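Local coordinates for protein putrescine aminotransferase (Halomonas elongata DSM 2581, PDB 6GWI) that probably transfers amino groups from putrescine and related amines to keto acceptors, using pyridoxal-5'-phosphate as cofactor, at residues B[123-126]-B[127-131]. Residues are numbered along the deposited sequence; the frame is centred on the assembly and turned at random.
Sequences TVLR and MVRRY
Leu125 and Arg129, with Thr123 and Met127 and with Val124 and Val128, make an i to i+4 contact within the single helix 117-134, largely buried between the rest of its subunit and the second subunit. Four successive backbone hydrogen bonds show regular alpha-helical geometry: Met127 N reaches Thr123 O at 2.8 Å with an N-H...O angle of 160°, and the hydrogen bonds of Val128 N to Val124 O, Arg129 N to Leu125 O and Arg130 N to Arg126 O follow. The longest is Arg129 N to Leu125 O, at 3.2 Å.

Each side-chain pair runs side by side in the same direction. Leu125 CD1 lies over one guanidinium face of Arg129, 3.6 Å above the plane and displaced toward the rim. Arg129 is extended from CG to NE, which carries it alongside Leu125 and brings NE to 3.7 Å from Leu125 CD1. Its NE donates a hydrogen bond to Gln141 O and its NH2 one to Pro175 O. A methionine in place of Arg129 would probably leave both carbonyls without these donors and the Leu125 methyl without a flat group to cover.

In this class-III aminotransferase, of the PLP-dependent fold type I, the helix begins within the cofactor pocket at Gly117; the Val124 side chain is about 10 Å from the PLP. Val124 CG1 meets Val128 CG2 at 4.1 Å. On another flank, the Met127 chain is extended beyond CG, and its last torsion (chi3 176°) carries CE out to Thr123 CG2, 3.8 Å away; both residues also pack on Phe112 of strand 108-114. Arg126 turns to the dimer interface, where NH2 hydrogen-bonds to Gln169 O of the second subunit while NH1 hydrogen-bonds to Phe315 O and His316 ND1 of its own.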
ATOM      1  N   THR B 123      -1.948  -8.776  -3.838  1.00 19.30           N
ATOM      2  CA  THR B 123      -3.269  -9.359  -4.029  1.00 18.92           C
ATOM      3  C   THR B 123      -3.242 -10.394  -5.146  1.00 18.25           C
ATOM      4  O   THR B 123      -3.772 -11.503  -5.002  1.00 17.22           O
ATOM      5  CB  THR B 123      -4.270  -8.247  -4.353  1.00 17.84           C
ATOM      6  OG1 THR B 123      -4.162  -7.201  -3.375  1.00 18.37           O
ATOM      7  CG2 THR B 123      -5.697  -8.777  -4.379  1.00 27.84           C
ATOM      8  N   VAL B 124      -2.613 -10.045  -6.271  1.00 19.24           N
ATOM      9  CA  VAL B 124      -2.450 -10.986  -7.378  1.00 21.18           C
ATOM     10  C   VAL B 124      -1.827 -12.284  -6.886  1.00 15.57           C
ATOM     11  O   VAL B 124      -2.300 -13.381  -7.203  1.00 19.00           O
ATOM     12  CB  VAL B 124      -1.599 -10.347  -8.492  1.00 14.83           C
ATOM     13  CG1 VAL B 124      -1.040 -11.415  -9.435  1.00 34.44           C
ATOM     14  CG2 VAL B 124      -2.414  -9.323  -9.262  1.00 21.26           C
ATOM     15  N   LEU B 125      -0.730 -12.179  -6.133  1.00 21.59           N
ATOM     16  CA  LEU B 125       0.009 -13.377  -5.742  1.00 24.72           C
ATOM     17  C   LEU B 125      -0.838 -14.283  -4.859  1.00 23.85           C
ATOM     18  O   LEU B 125      -0.867 -15.503  -5.056  1.00 18.90           O
ATOM     19  CB  LEU B 125       1.307 -12.981  -5.039  1.00 24.03           C
ATOM     20  CG  LEU B 125       2.276 -14.104  -4.657  1.00 34.90           C
ATOM     21  CD1 LEU B 125       2.522 -15.053  -5.816  1.00 24.09           C
ATOM     22  CD2 LEU B 125       3.596 -13.515  -4.190  1.00 31.96           C
ATOM     23  N   ARG B 126      -1.536 -13.708  -3.873  1.00 17.85           N
ATOM     24  CA  ARG B 126      -2.371 -14.526  -3.001  1.00 20.68           C
ATOM     25  C   ARG B 126      -3.571 -15.080  -3.754  1.00 23.45           C
ATOM     26  O   ARG B 126      -3.977 -16.226  -3.529  1.00 21.63           O
ATOM     27  CB  ARG B 126      -2.826 -13.722  -1.785  1.00 23.71           C
ATOM     28  CG  ARG B 126      -1.705 -13.352  -0.831  1.00 21.31           C
ATOM     29  CD  ARG B 126      -2.249 -12.746   0.459  1.00 20.63           C
ATOM     30  NE  ARG B 126      -2.862 -13.747   1.333  1.00 20.15           N
ATOM     31  CZ  ARG B 126      -3.653 -13.458   2.366  1.00 28.85           C
ATOM     32  NH1 ARG B 126      -3.941 -12.197   2.653  1.00 19.42           N
ATOM     33  NH2 ARG B 126      -4.161 -14.432   3.111  1.00 17.34           N
ATOM     34  N   MET B 127      -4.146 -14.288  -4.665  1.00 13.90           N
ATOM     35  CA  MET B 127      -5.272 -14.771  -5.452  1.00 15.12           C
ATOM     36  C   MET B 127      -4.856 -15.931  -6.345  1.00 15.29           C
ATOM     37  O   MET B 127      -5.576 -16.930  -6.460  1.00 19.57           O
ATOM     38  CB  MET B 127      -5.847 -13.641  -6.303  1.00 15.91           C
ATOM     39  CG  MET B 127      -6.826 -12.741  -5.583  1.00 22.01           C
ATOM     40  SD  MET B 127      -7.505 -11.525  -6.723  1.00 24.53           S
ATOM     41  CE  MET B 127      -8.696 -10.714  -5.662  1.00 22.09           C
ATOM     42  N   VAL B 128      -3.692 -15.817  -6.988  1.00 17.34           N
ATOM     43  CA  VAL B 128      -3.235 -16.858  -7.904  1.00 14.98           C
ATOM     44  C   VAL B 128      -3.053 -18.175  -7.164  1.00 27.48           C
ATOM     45  O   VAL B 128      -3.516 -19.232  -7.610  1.00 21.31           O
ATOM     46  CB  VAL B 128      -1.938 -16.414  -8.604  1.00 17.38           C
ATOM     47  CG1 VAL B 128      -1.230 -17.594  -9.259  1.00 25.56           C
ATOM     48  CG2 VAL B 128      -2.243 -15.350  -9.642  1.00 22.21           C
ATOM     49  N   ARG B 129      -2.387 -18.128  -6.012  1.00 19.76           N
ATOM     50  CA  ARG B 129      -2.059 -19.352  -5.289  1.00 20.08           C
ATOM     51  C   ARG B 129      -3.268 -19.902  -4.550  1.00 20.25           C
ATOM     52  O   ARG B 129      -3.431 -21.124  -4.461  1.00 23.91           O
ATOM     53  CB  ARG B 129      -0.879 -19.077  -4.349  1.00 21.53           C
ATOM     54  CG  ARG B 129       0.455 -19.029  -5.121  1.00 25.44           C
ATOM     55  CD  ARG B 129       1.657 -18.453  -4.352  1.00 28.01           C
ATOM     56  NE  ARG B 129       2.897 -18.666  -5.110  1.00 22.27           N
ATOM     57  CZ  ARG B 129       4.123 -18.352  -4.691  1.00 24.41           C
ATOM     58  NH1 ARG B 129       4.316 -17.798  -3.501  1.00 22.10           N
ATOM     59  NH2 ARG B 129       5.168 -18.600  -5.470  1.00 23.42           N
ATOM     60  N   ARG B 130      -4.143 -19.025  -4.061  1.00 18.84           N
ATOM     61  CA  ARG B 130      -5.411 -19.476  -3.508  1.00 20.07           C
ATOM     62  C   ARG B 130      -6.261 -20.146  -4.579  1.00 21.62           C
ATOM     63  O   ARG B 130      -6.889 -21.181  -4.327  1.00 16.01           O
ATOM     64  CB  ARG B 130      -6.145 -18.287  -2.890  1.00 20.89           C
ATOM     65  CG  ARG B 130      -7.530 -18.586  -2.340  1.00 24.68           C
ATOM     66  CD  ARG B 130      -7.523 -19.571  -1.168  1.00 27.20           C
ATOM     67  NE  ARG B 130      -8.855 -19.667  -0.565  1.00 30.70           N
ATOM     68  CZ  ARG B 130      -9.273 -20.663   0.212  1.00 33.86           C
ATOM     69  NH1 ARG B 130      -8.468 -21.677   0.503  1.00 27.47           N
ATOM     70  NH2 ARG B 130     -10.507 -20.645   0.699  1.00 29.30           N
ATOM     71  N   TYR B 131      -6.273 -19.578  -5.787  1.00 23.62           N
ATOM     72  CA  TYR B 131      -7.048 -20.138  -6.887  1.00 20.70           C
ATOM     73  C   TYR B 131      -6.697 -21.601  -7.121  1.00 26.91           C
ATOM     74  O   TYR B 131      -7.568 -22.477  -7.100  1.00 22.45           O
ATOM     75  CB  TYR B 131      -6.807 -19.320  -8.157  1.00 19.73           C
ATOM     76  CG  TYR B 131      -7.390 -19.943  -9.401  1.00 24.32           C
ATOM     77  CD1 TYR B 131      -8.739 -19.806  -9.703  1.00 18.83           C
ATOM     78  CD2 TYR B 131      -6.592 -20.670 -10.270  1.00 24.18           C
ATOM     79  CE1 TYR B 131      -9.271 -20.377 -10.839  1.00 20.54           C
ATOM     80  CE2 TYR B 131      -7.112 -21.240 -11.400  1.00 17.29           C
ATOM     81  CZ  TYR B 131      -8.451 -21.093 -11.681  1.00 24.70           C
ATOM     82  OH  TYR B 131      -8.966 -21.667 -12.815  1.00 23.43           O
TER